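Local coordinates for formate-dependent phosphoribosylglycinamide formyltransferase (Mycobacterium tuberculosis H37Rv, PDB 6KHR), which belongs to the ATP-grasp superfamily of enzymes and is built in this structure as an assembly of two copies of the chain, at residues L257-P262 against A314-R319; G346-I351 against L389-A394; V377-V382 against R403-E408. All blocks are in the same frame, centred on the assembly; numbering follows the deposited sequence.

Contact 1 of 3, residues L257-P262 against A314-R319; sequences LESWQP and AWVTVR
The side chain of Val-316 lies against strand 256-261 opposite Ser-259 and Gln-261 and forms the closer part of this buried contact. Ser-259 OG approaches Val-316 CB at 3.7 Å. This hydroxyl is a polar atom resting on an aliphatic branch, and its need for a partner is met beyond the contact, at the carbonyl oxygen of Ser-313. With chi1 at 61°, Val-316 CG1 lies between its own backbone N and carbonyl carbon and extends to 4.1 Å from Gln-261 CB, while CG2 approaches the backbone of Trp-260. The indole of Trp-260 lies on the other side of the strand.

Farther along, the fit is looser. Gln-261, extended from the strand with CG anti to its backbone N (chi1 -171°), brings its amide to the methyl of Thr-317; OE1 of Gln-261 stands 4.0 Å from Thr-317 CG2, with the two side chains crossing at a slant. That amide is fixed by other residues, OE1 by Ser-320 and NE2 by Gln-321 and the carbonyl of Ala-245. Thr-317 is itself steadied within its turn: its OG1 and its backbone N both bond to Ala-314 O. Beyond the contact, Arg-319 reaches Glu-327 of the second subunit. A short helical turn preceding helix 325-334 is thus packed on one face of an antiparallel sheet, and both segments fall in the ATP-grasp region of the sequence.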
ATOM      1  N   LEU A 257      16.886  10.595  -3.672  1.00 56.57           N
ATOM      2  CA  LEU A 257      15.894  11.642  -3.798  1.00 50.08           C
ATOM      3  C   LEU A 257      15.121  11.757  -2.484  1.00 49.49           C
ATOM      4  O   LEU A 257      14.794  10.747  -1.854  1.00 53.69           O
ATOM      5  CB  LEU A 257      14.970  11.357  -4.979  1.00 47.20           C
ATOM      6  CG  LEU A 257      13.709  12.221  -5.085  1.00 55.83           C
ATOM      7  CD1 LEU A 257      14.021  13.665  -5.434  1.00 58.47           C
ATOM      8  CD2 LEU A 257      12.725  11.617  -6.084  1.00 56.91           C
ATOM      9  N   GLU A 258      14.909  12.995  -2.039  1.00 39.13           N
ATOM     10  CA  GLU A 258      14.099  13.303  -0.866  1.00 36.83           C
ATOM     11  C   GLU A 258      12.805  13.974  -1.307  1.00 37.26           C
ATOM     12  O   GLU A 258      12.813  14.837  -2.178  1.00 38.75           O
ATOM     13  CB  GLU A 258      14.840  14.214   0.119  1.00 30.10           C
ATOM     14  CG  GLU A 258      14.032  14.528   1.388  1.00 40.39           C
ATOM     15  CD  GLU A 258      14.671  15.588   2.309  1.00 50.59           C
ATOM     16  OE1 GLU A 258      15.670  16.229   1.918  1.00 53.23           O
ATOM     17  OE2 GLU A 258      14.164  15.787   3.437  1.00 45.61           O
ATOM     18  N   SER A 259      11.691  13.562  -0.723  1.00 33.94           N
ATOM     19  CA  SER A 259      10.421  14.224  -0.967  1.00 27.46           C
ATOM     20  C   SER A 259       9.684  14.345   0.358  1.00 35.03           C
ATOM     21  O   SER A 259      10.062  13.730   1.364  1.00 26.04           O
ATOM     22  CB  SER A 259       9.566  13.470  -2.000  1.00 30.41           C
ATOM     23  OG  SER A 259       9.064  12.252  -1.474  1.00 31.26           O
ATOM     24  N   TRP A 260       8.612  15.133   0.346  1.00 25.31           N
ATOM     25  CA  TRP A 260       7.841  15.417   1.547  1.00 30.88           C
ATOM     26  C   TRP A 260       6.531  16.080   1.116  1.00 31.85           C
ATOM     27  O   TRP A 260       6.456  16.694   0.046  1.00 24.74           O
ATOM     28  CB  TRP A 260       8.644  16.304   2.541  1.00 25.57           C
ATOM     29  CG  TRP A 260       9.076  17.654   1.963  1.00 31.69           C
ATOM     30  CD1 TRP A 260       8.342  18.816   1.957  1.00 31.94           C
ATOM     31  CD2 TRP A 260      10.314  17.966   1.287  1.00 36.83           C
ATOM     32  NE1 TRP A 260       9.047  19.826   1.337  1.00 38.99           N
ATOM     33  CE2 TRP A 260      10.252  19.338   0.907  1.00 45.11           C
ATOM     34  CE3 TRP A 260      11.461  17.226   0.951  1.00 33.25           C
ATOM     35  CZ2 TRP A 260      11.296  19.984   0.217  1.00 25.68           C
ATOM     36  CZ3 TRP A 260      12.516  17.882   0.260  1.00 38.79           C
ATOM     37  CH2 TRP A 260      12.418  19.243  -0.085  1.00 37.63           C
ATOM     38  N   GLN A 261       5.510  15.951   1.970  1.00 27.62           N
ATOM     39  CA  GLN A 261       4.134  16.339   1.671  1.00 24.80           C
ATOM     40  C   GLN A 261       3.450  16.664   2.990  1.00 33.97           C
ATOM     41  O   GLN A 261       3.517  15.846   3.917  1.00 37.41           O
ATOM     42  CB  GLN A 261       3.371  15.221   0.961  1.00 29.20           C
ATOM     43  CG  GLN A 261       2.025  15.626   0.445  1.00 38.69           C
ATOM     44  CD  GLN A 261       1.199  14.443  -0.060  1.00 47.96           C
ATOM     45  OE1 GLN A 261       1.133  13.389   0.583  1.00 54.73           O
ATOM     46  NE2 GLN A 261       0.562  14.616  -1.218  1.00 33.63           N
ATOM     47  N   PRO A 262       2.794  17.821   3.115  1.00 39.88           N
ATOM     48  CA  PRO A 262       2.667  18.857   2.095  1.00 38.29           C
ATOM     49  C   PRO A 262       3.788  19.894   2.119  1.00 33.91           C
ATOM     50  O   PRO A 262       4.316  20.194   3.176  1.00 37.35           O
ATOM     51  CB  PRO A 262       1.334  19.519   2.455  1.00 27.32           C
ATOM     52  CG  PRO A 262       1.230  19.385   3.957  1.00 27.37           C
ATOM     53  CD  PRO A 262       2.088  18.192   4.355  1.00 43.57           C
ATOM     54  N   ALA A 314       6.428  10.774  -5.771  1.00 31.65           N
ATOM     55  CA  ALA A 314       5.111  10.351  -5.303  1.00 40.06           C
ATOM     56  C   ALA A 314       5.179   9.294  -4.195  1.00 44.77           C
ATOM     57  O   ALA A 314       4.175   9.093  -3.503  1.00 34.21           O
ATOM     58  CB  ALA A 314       4.292   9.814  -6.481  1.00 41.07           C
ATOM     59  N   TRP A 315       6.330   8.619  -4.019  1.00 38.52           N
ATOM     60  CA  TRP A 315       6.446   7.530  -3.047  1.00 36.56           C
ATOM     61  C   TRP A 315       6.006   7.930  -1.644  1.00 42.55           C
ATOM     62  O   TRP A 315       5.542   7.079  -0.879  1.00 39.24           O
ATOM     63  CB  TRP A 315       7.889   7.022  -2.974  1.00 36.41           C
ATOM     64  CG  TRP A 315       8.181   5.968  -3.963  1.00 36.40           C
ATOM     65  CD1 TRP A 315       8.925   6.093  -5.094  1.00 29.26           C
ATOM     66  CD2 TRP A 315       7.720   4.609  -3.927  1.00 39.16           C
ATOM     67  NE1 TRP A 315       8.963   4.899  -5.759  1.00 34.70           N
ATOM     68  CE2 TRP A 315       8.228   3.972  -5.071  1.00 34.39           C
ATOM     69  CE3 TRP A 315       6.944   3.870  -3.028  1.00 46.77           C
ATOM     70  CZ2 TRP A 315       7.980   2.636  -5.348  1.00 34.23           C
ATOM     71  CZ3 TRP A 315       6.710   2.538  -3.296  1.00 47.83           C
ATOM     72  CH2 TRP A 315       7.229   1.933  -4.450  1.00 42.84           C
ATOM     73  N   VAL A 316       6.160   9.204  -1.277  1.00 39.51           N
ATOM     74  CA  VAL A 316       5.725   9.635   0.053  1.00 36.76           C
ATOM     75  C   VAL A 316       4.251   9.328   0.270  1.00 32.70           C
ATOM     76  O   VAL A 316       3.834   9.053   1.404  1.00 36.33           O
ATOM     77  CB  VAL A 316       6.023  11.142   0.263  1.00 35.11           C
ATOM     78  CG1 VAL A 316       5.280  11.999  -0.756  1.00 39.50           C
ATOM     79  CG2 VAL A 316       5.643  11.581   1.645  1.00 34.69           C
ATOM     80  N   THR A 317       3.446   9.328  -0.806  1.00 37.15           N
ATOM     81  CA  THR A 317       2.000   9.169  -0.667  1.00 43.71           C
ATOM     82  C   THR A 317       1.626   7.806  -0.097  1.00 44.88           C
ATOM     83  O   THR A 317       0.575   7.698   0.552  1.00 37.52           O
ATOM     84  CB  THR A 317       1.268   9.413  -2.005  1.00 35.60           C
ATOM     85  OG1 THR A 317       1.744   8.515  -3.017  1.00 39.10           O
ATOM     86  CG2 THR A 317       1.444  10.868  -2.475  1.00 25.08           C
ATOM     87  N   VAL A 318       2.497   6.794  -0.258  1.00 45.89           N
ATOM     88  CA  VAL A 318       2.208   5.454   0.263  1.00 41.29           C
ATOM     89  C   VAL A 318       1.843   5.522   1.739  1.00 41.20           C
ATOM     90  O   VAL A 318       1.031   4.724   2.222  1.00 42.11           O
ATOM     91  CB  VAL A 318       3.402   4.499  -0.001  1.00 31.97           C
ATOM     92  CG1 VAL A 318       3.258   3.218   0.776  1.00 28.30           C
ATOM     93  CG2 VAL A 318       3.525   4.184  -1.490  1.00 27.41           C
ATOM     94  N   ARG A 319       2.388   6.506   2.467  1.00 36.01           N
ATOM     95  CA  ARG A 319       2.067   6.683   3.878  1.00 36.63           C
ATOM     96  C   ARG A 319       1.423   8.014   4.230  1.00 37.72           C
ATOM     97  O   ARG A 319       0.839   8.116   5.313  1.00 43.35           O
ATOM     98  CB  ARG A 319       3.325   6.526   4.753  1.00 37.04           C
ATOM     99  CG  ARG A 319       3.831   5.110   4.890  1.00 26.62           C
ATOM    100  CD  ARG A 319       2.797   4.273   5.619  1.00 31.68           C
ATOM    101  NE  ARG A 319       3.114   2.856   5.558  1.00 52.03           N
ATOM    102  CZ  ARG A 319       2.218   1.891   5.727  1.00 69.79           C
ATOM    103  NH1 ARG A 319       0.952   2.207   5.970  1.00 75.43           N
ATOM    104  NH2 ARG A 319       2.584   0.616   5.655  1.00 70.98           N
TER

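Contact 2 of 3, residues G346-I351 against L389-A394; sequences GAARVI and LGVALA
Ala-347, Arg-349 and Ile-351 bind Ala-394, Ala-392 and Gly-390 through five backbone hydrogen bonds, which pair two antiparallel strands whose N-to-C directions make 164°. Ala-347 with Ala-394, and Arg-349 with Ala-392, each exchange two bonds: Arg-349 N donates to Ala-392 O over 2.9 Å, and Ala-392 N returns the bond to Arg-349 O. At the far end Ile-351 N reaches Gly-390 O at 3.0 Å. Between them, in the non-hydrogen-bonded pairs, the alpha carbons come closer, and Ala-348 CA lies 3.2 Å from Ala-392 O in a CA-H...O contact.

Next come the side chains. On one face Ala-348 CB meets Leu-393 CD2 at 3.6 Å and is approached more distantly by Val-391 CG1, the branch that a chi1 of 180° sets anti to the backbone N. The other branch, Val-391 CG2, touches Val-350 CG2 at 4.3 Å. The opposite face carries Ala-347, Arg-349, Ile-351, Ala-392 and Ala-394, with the Arg-349 chain leading away from its partner strand.

Farther out, Trp-315 covers Val-350 and Val-391, while helix 399-413 packs over the opposite face against Ala-347, Ala-392 and Ala-394. Strands 256-261 and 380-384 flank the pair and continue the antiparallel sheet.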
ATOM      1  N   GLY A 346       4.450  13.774   5.817  1.00 28.22           N
ATOM      2  CA  GLY A 346       5.364  12.664   5.643  1.00 26.05           C
ATOM      3  C   GLY A 346       6.569  13.059   4.822  1.00 30.82           C
ATOM      4  O   GLY A 346       6.614  14.139   4.242  1.00 38.27           O
ATOM      5  N   ALA A 347       7.557  12.168   4.785  1.00 26.14           N
ATOM      6  CA  ALA A 347       8.703  12.356   3.905  1.00 32.53           C
ATOM      7  C   ALA A 347       9.184  11.008   3.416  1.00 32.01           C
ATOM      8  O   ALA A 347       8.904   9.966   4.012  1.00 26.44           O
ATOM      9  CB  ALA A 347       9.868  13.087   4.589  1.00 28.74           C
ATOM     10  N   ALA A 348       9.929  11.035   2.324  1.00 28.51           N
ATOM     11  CA  ALA A 348      10.446   9.801   1.771  1.00 29.11           C
ATOM     12  C   ALA A 348      11.846  10.033   1.234  1.00 32.91           C
ATOM     13  O   ALA A 348      12.243  11.149   0.899  1.00 31.72           O
ATOM     14  CB  ALA A 348       9.537   9.251   0.663  1.00 26.25           C
ATOM     15  N   ARG A 349      12.584   8.946   1.137  1.00 38.24           N
ATOM     16  CA  ARG A 349      13.915   8.985   0.568  1.00 41.54           C
ATOM     17  C   ARG A 349      14.039   7.772  -0.327  1.00 37.21           C
ATOM     18  O   ARG A 349      13.936   6.638   0.153  1.00 44.35           O
ATOM     19  CB  ARG A 349      14.981   8.995   1.663  1.00 44.78           C
ATOM     20  CG  ARG A 349      15.355  10.402   2.054  1.00 46.45           C
ATOM     21  CD  ARG A 349      16.246  10.470   3.254  1.00 47.11           C
ATOM     22  NE  ARG A 349      16.329  11.846   3.723  1.00 53.65           N
ATOM     23  CZ  ARG A 349      17.371  12.642   3.519  1.00 49.25           C
ATOM     24  NH1 ARG A 349      18.430  12.173   2.879  1.00 41.71           N
ATOM     25  NH2 ARG A 349      17.357  13.886   3.979  1.00 64.64           N
ATOM     26  N   VAL A 350      14.199   8.004  -1.625  1.00 37.82           N
ATOM     27  CA  VAL A 350      14.397   6.920  -2.572  1.00 51.06           C
ATOM     28  C   VAL A 350      15.893   6.729  -2.747  1.00 54.44           C
ATOM     29  O   VAL A 350      16.581   7.623  -3.247  1.00 52.71           O
ATOM     30  CB  VAL A 350      13.702   7.196  -3.913  1.00 55.98           C
ATOM     31  CG1 VAL A 350      13.952   6.038  -4.876  1.00 50.56           C
ATOM     32  CG2 VAL A 350      12.200   7.396  -3.711  1.00 48.54           C
ATOM     33  N   ILE A 351      16.389   5.565  -2.319  1.00 59.65           N
ATOM     34  CA  ILE A 351      17.779   5.153  -2.453  1.00 59.69           C
ATOM     35  C   ILE A 351      17.960   4.412  -3.771  1.00 77.14           C
ATOM     36  O   ILE A 351      17.085   3.645  -4.180  1.00 68.78           O
ATOM     37  CB  ILE A 351      18.166   4.270  -1.257  1.00 59.22           C
ATOM     38  CG1 ILE A 351      18.105   5.081   0.047  1.00 62.79           C
ATOM     39  CG2 ILE A 351      19.531   3.654  -1.444  1.00 58.65           C
ATOM     40  CD1 ILE A 351      17.114   4.543   1.074  1.00 60.06           C
ATOM     41  N   LEU A 389      17.611  -0.737  -4.626  1.00140.82           N
ATOM     42  CA  LEU A 389      16.335  -0.031  -4.635  1.00125.15           C
ATOM     43  C   LEU A 389      15.650  -0.208  -3.286  1.00106.54           C
ATOM     44  O   LEU A 389      15.427  -1.339  -2.832  1.00111.47           O
ATOM     45  CB  LEU A 389      15.429  -0.520  -5.770  1.00120.15           C
ATOM     46  CG  LEU A 389      14.533   0.571  -6.385  1.00115.88           C
ATOM     47  CD1 LEU A 389      13.366   0.963  -5.499  1.00101.19           C
ATOM     48  CD2 LEU A 389      15.364   1.807  -6.711  1.00122.49           C
ATOM     49  N   GLY A 390      15.337   0.910  -2.646  1.00 79.32           N
ATOM     50  CA  GLY A 390      14.558   0.903  -1.429  1.00 57.14           C
ATOM     51  C   GLY A 390      14.000   2.281  -1.184  1.00 52.31           C
ATOM     52  O   GLY A 390      14.542   3.279  -1.665  1.00 46.68           O
ATOM     53  N   VAL A 391      12.911   2.337  -0.428  1.00 45.40           N
ATOM     54  CA  VAL A 391      12.280   3.588  -0.038  1.00 46.18           C
ATOM     55  C   VAL A 391      12.212   3.647   1.478  1.00 38.76           C
ATOM     56  O   VAL A 391      11.698   2.723   2.123  1.00 35.26           O
ATOM     57  CB  VAL A 391      10.874   3.737  -0.648  1.00 48.51           C
ATOM     58  CG1 VAL A 391      10.261   5.051  -0.206  1.00 50.04           C
ATOM     59  CG2 VAL A 391      10.920   3.634  -2.182  1.00 47.19           C
ATOM     60  N   ALA A 392      12.720   4.732   2.045  1.00 35.86           N
ATOM     61  CA  ALA A 392      12.591   5.000   3.471  1.00 33.09           C
ATOM     62  C   ALA A 392      11.453   5.988   3.675  1.00 37.76           C
ATOM     63  O   ALA A 392      11.350   6.981   2.944  1.00 42.40           O
ATOM     64  CB  ALA A 392      13.888   5.568   4.044  1.00 28.53           C
ATOM     65  N   LEU A 393      10.586   5.707   4.656  1.00 35.65           N
ATOM     66  CA  LEU A 393       9.410   6.542   4.864  1.00 31.18           C
ATOM     67  C   LEU A 393       9.204   6.836   6.336  1.00 33.08           C
ATOM     68  O   LEU A 393       9.416   5.972   7.186  1.00 30.91           O
ATOM     69  CB  LEU A 393       8.148   5.882   4.307  1.00 34.06           C
ATOM     70  CG  LEU A 393       8.189   5.468   2.836  1.00 40.95           C
ATOM     71  CD1 LEU A 393       7.466   4.140   2.631  1.00 26.79           C
ATOM     72  CD2 LEU A 393       7.546   6.532   2.009  1.00 28.83           C
ATOM     73  N   ALA A 394       8.750   8.049   6.623  1.00 27.17           N
ATOM     74  CA  ALA A 394       8.315   8.420   7.954  1.00 27.42           C
ATOM     75  C   ALA A 394       7.129   9.363   7.835  1.00 40.60           C
ATOM     76  O   ALA A 394       6.989  10.086   6.843  1.00 46.33           O
ATOM     77  CB  ALA A 394       9.423   9.109   8.732  1.00 29.41           C
TER

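Contact 3 of 3, residues V377-V382 against R403-E408; sequences VPESDV and RERARE
Glu-379 and Arg-405 supply the ionic part, a salt bridge in which Arg-405 NH1 donates to Glu-379 OE2 over 3.1 Å at an N-H...O angle of 155°. The acceptor lies at the guanidinium edge, close to its plane, but the arginine meets OE2 from above the carboxylate, and the two planes stand 71° apart. Thr-395 holds both groups, its hydroxyl bonding Glu-379 OE1 and its carbonyl accepting from Arg-405 NH1.

Non-bonded packing over the guanidinium comes from Pro-378. Its O sits over one face of the Arg-405 group, 3.3 Å above the plane and displaced toward the rim, and CB and CG of its ring each lie 3.9 Å from Arg-405 NH2. The backbone here makes a type II beta turn from Val-377 to Ser-380, in which Ser-380 OG bonds to Val-377 O; it leads into strand 380-384, which forms a beta hairpin with strand 390-395, followed in turn by helix 399-413.

Apolar packing belongs to Val-377, whose two branches touch Arg-405 and Glu-408, about one turn apart on the helix. Val-377 CG1, anti to the backbone N (chi1 167°), touches Arg-405 CB at 3.6 Å, and Val-377 CG2 meets Glu-408 CB at 3.9 Å. Val-409 and Arg-412 of the same helix also touch Val-377.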
ATOM      1  N   VAL A 377      13.038   3.873  14.409  1.00 38.62           N
ATOM      2  CA  VAL A 377      12.629   5.286  14.260  1.00 41.96           C
ATOM      3  C   VAL A 377      11.113   5.358  14.280  1.00 47.03           C
ATOM      4  O   VAL A 377      10.498   4.684  13.518  1.00 33.61           O
ATOM      5  CB  VAL A 377      13.159   5.809  12.924  1.00 47.24           C
ATOM      6  CG1 VAL A 377      12.534   7.121  12.533  1.00 30.24           C
ATOM      7  CG2 VAL A 377      14.658   5.889  12.908  1.00 42.10           C
ATOM      8  N   PRO A 378      10.500   6.177  15.141  1.00 55.03           N
ATOM      9  CA  PRO A 378       9.053   6.300  15.194  1.00 46.02           C
ATOM     10  C   PRO A 378       8.318   6.708  13.911  1.00 52.79           C
ATOM     11  O   PRO A 378       8.787   7.494  13.187  1.00 46.34           O
ATOM     12  CB  PRO A 378       8.802   7.343  16.271  1.00 31.10           C
ATOM     13  CG  PRO A 378      10.123   7.977  16.510  1.00 34.96           C
ATOM     14  CD  PRO A 378      11.166   6.955  16.155  1.00 40.48           C
ATOM     15  N   GLU A 379       7.179   6.060  13.672  1.00 52.28           N
ATOM     16  CA  GLU A 379       6.235   6.247  12.547  1.00 33.33           C
ATOM     17  C   GLU A 379       6.933   5.972  11.229  1.00 35.95           C
ATOM     18  O   GLU A 379       6.581   6.558  10.272  1.00 38.87           O
ATOM     19  CB  GLU A 379       5.641   7.648  12.557  1.00 53.94           C
ATOM     20  CG  GLU A 379       4.470   7.860  13.479  1.00 72.53           C
ATOM     21  CD  GLU A 379       3.816   9.227  13.404  1.00 86.50           C
ATOM     22  OE1 GLU A 379       3.054   9.480  12.479  1.00 85.44           O
ATOM     23  OE2 GLU A 379       4.051  10.025  14.290  1.00 89.27           O
ATOM     24  N   SER A 380       7.835   5.027  11.207  1.00 28.71           N
ATOM     25  CA  SER A 380       8.613   4.766   9.993  1.00 37.35           C
ATOM     26  C   SER A 380       8.133   3.532   9.241  1.00 45.91           C
ATOM     27  O   SER A 380       7.470   2.708   9.791  1.00 45.35           O
ATOM     28  CB  SER A 380      10.058   4.704  10.329  1.00 33.78           C
ATOM     29  OG  SER A 380      10.358   3.643  11.193  1.00 37.58           O
ATOM     30  N   ASP A 381       8.443   3.507   7.965  1.00 46.22           N
ATOM     31  CA  ASP A 381       8.139   2.360   7.100  1.00 52.08           C
ATOM     32  C   ASP A 381       9.250   2.233   6.076  1.00 45.58           C
ATOM     33  O   ASP A 381      10.013   3.123   5.897  1.00 51.38           O
ATOM     34  CB  ASP A 381       6.760   2.451   6.466  1.00 69.01           C
ATOM     35  CG  ASP A 381       6.139   1.089   6.231  1.00 93.22           C
ATOM     36  OD1 ASP A 381       6.770   0.086   6.580  1.00 99.27           O
ATOM     37  OD2 ASP A 381       5.038   1.047   5.697  1.00 97.19           O
ATOM     38  N   VAL A 382       9.236   1.119   5.379  1.00 34.02           N
ATOM     39  CA  VAL A 382      10.289   0.834   4.381  1.00 42.78           C
ATOM     40  C   VAL A 382       9.705  -0.041   3.272  1.00 44.78           C
ATOM     41  O   VAL A 382       8.760  -0.687   3.522  1.00 57.02           O
ATOM     42  CB  VAL A 382      11.479   0.204   5.119  1.00 46.26           C
ATOM     43  CG1 VAL A 382      12.183  -0.886   4.373  1.00 43.36           C
ATOM     44  CG2 VAL A 382      12.470   1.234   5.533  1.00 33.70           C
ATOM     45  N   ARG A 403      10.784  14.691   7.893  1.00 27.64           N
ATOM     46  CA  ARG A 403      12.018  14.617   7.113  1.00 33.22           C
ATOM     47  C   ARG A 403      13.189  14.131   7.958  1.00 36.38           C
ATOM     48  O   ARG A 403      14.020  13.348   7.479  1.00 37.82           O
ATOM     49  CB  ARG A 403      12.337  15.970   6.480  1.00 27.64           C
ATOM     50  CG  ARG A 403      11.358  16.348   5.403  1.00 31.45           C
ATOM     51  CD  ARG A 403      11.614  17.715   4.878  1.00 36.34           C
ATOM     52  NE  ARG A 403      12.905  17.777   4.203  1.00 36.47           N
ATOM     53  CZ  ARG A 403      13.411  18.882   3.668  1.00 36.58           C
ATOM     54  NH1 ARG A 403      12.739  20.023   3.727  1.00 40.09           N
ATOM     55  NH2 ARG A 403      14.592  18.849   3.079  1.00 32.99           N
ATOM     56  N   GLU A 404      13.261  14.559   9.225  1.00 32.58           N
ATOM     57  CA  GLU A 404      14.367  14.121  10.069  1.00 33.07           C
ATOM     58  C   GLU A 404      14.295  12.616  10.341  1.00 40.77           C
ATOM     59  O   GLU A 404      15.318  11.924  10.308  1.00 41.14           O
ATOM     60  CB  GLU A 404      14.377  14.915  11.367  1.00 37.82           C
ATOM     61  CG  GLU A 404      15.712  14.869  12.108  1.00 60.39           C
ATOM     62  CD  GLU A 404      15.704  13.923  13.299  1.00 97.91           C
ATOM     63  OE1 GLU A 404      16.664  13.974  14.104  1.00118.34           O
ATOM     64  OE2 GLU A 404      14.743  13.130  13.436  1.00106.59           O
ATOM     65  N   ARG A 405      13.093  12.090  10.577  1.00 37.19           N
ATOM     66  CA  ARG A 405      12.933  10.652  10.775  1.00 38.42           C
ATOM     67  C   ARG A 405      13.300   9.871   9.524  1.00 40.17           C
ATOM     68  O   ARG A 405      13.908   8.792   9.616  1.00 36.45           O
ATOM     69  CB  ARG A 405      11.498  10.333  11.164  1.00 34.59           C
ATOM     70  CG  ARG A 405      11.051  10.970  12.399  1.00 29.61           C
ATOM     71  CD  ARG A 405       9.551  10.871  12.559  1.00 33.95           C
ATOM     72  NE  ARG A 405       9.247  10.996  13.976  1.00 37.76           N
ATOM     73  CZ  ARG A 405       8.033  10.950  14.499  1.00 38.83           C
ATOM     74  NH1 ARG A 405       6.987  10.764  13.716  1.00 38.22           N
ATOM     75  NH2 ARG A 405       7.874  11.069  15.810  1.00 36.23           N
ATOM     76  N   ALA A 406      12.901  10.374   8.349  1.00 38.02           N
ATOM     77  CA  ALA A 406      13.186   9.654   7.113  1.00 36.79           C
ATOM     78  C   ALA A 406      14.675   9.646   6.831  1.00 42.06           C
ATOM     79  O   ALA A 406      15.218   8.636   6.373  1.00 43.10           O
ATOM     80  CB  ALA A 406      12.412  10.252   5.940  1.00 27.82           C
ATOM     81  N   ARG A 407      15.362  10.746   7.130  1.00 29.27           N
ATOM     82  CA  ARG A 407      16.805  10.734   6.943  1.00 29.92           C
ATOM     83  C   ARG A 407      17.448   9.744   7.915  1.00 44.25           C
ATOM     84  O   ARG A 407      18.415   9.061   7.558  1.00 39.63           O
ATOM     85  CB  ARG A 407      17.335  12.156   7.083  1.00 30.16           C
ATOM     86  CG  ARG A 407      18.816  12.312   7.206  1.00 37.74           C
ATOM     87  CD  ARG A 407      19.126  13.352   8.270  1.00 52.08           C
ATOM     88  NE  ARG A 407      19.305  14.684   7.705  1.00 59.80           N
ATOM     89  CZ  ARG A 407      20.492  15.215   7.421  1.00 86.55           C
ATOM     90  NH1 ARG A 407      21.604  14.529   7.659  1.00 93.58           N
ATOM     91  NH2 ARG A 407      20.570  16.436   6.903  1.00 95.43           N
ATOM     92  N   GLU A 408      16.879   9.598   9.121  1.00 42.16           N
ATOM     93  CA  GLU A 408      17.375   8.598  10.055  1.00 39.09           C
ATOM     94  C   GLU A 408      17.135   7.191   9.519  1.00 45.03           C
ATOM     95  O   GLU A 408      18.070   6.390   9.427  1.00 41.20           O
ATOM     96  CB  GLU A 408      16.733   8.793  11.427  1.00 55.27           C
ATOM     97  CG  GLU A 408      17.635   9.515  12.431  1.00 83.15           C
ATOM     98  CD  GLU A 408      16.885  10.107  13.629  1.00107.51           C
ATOM     99  OE1 GLU A 408      15.634  10.188  13.598  1.00113.45           O
ATOM    100  OE2 GLU A 408      17.553  10.496  14.612  1.00114.92           O
TER

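Contacts 1 and 2 are buried, whereas contact 3 lies at the surface, where charge takes a larger share. All three reach one antiparallel sheet: contact 1 sets a helical turn on one face of the sheet at strand 256-261, contact 2 joins the next two strands, and contact 3 leans helix 399-413 on the turn before strand 380-384, the outermost of the sheet within this chain. Side-chain packing dominates the first and backbone pairing the second; the third mixes a salt bridge with apolar contacts. Salt bridges tie contact 1 to contact 3, Glu-258 with Arg-403 and Arg-319 with Asp-381. Ser-259 with Ala-348, and Leu-393 with Asp-381, continue the backbone pairing.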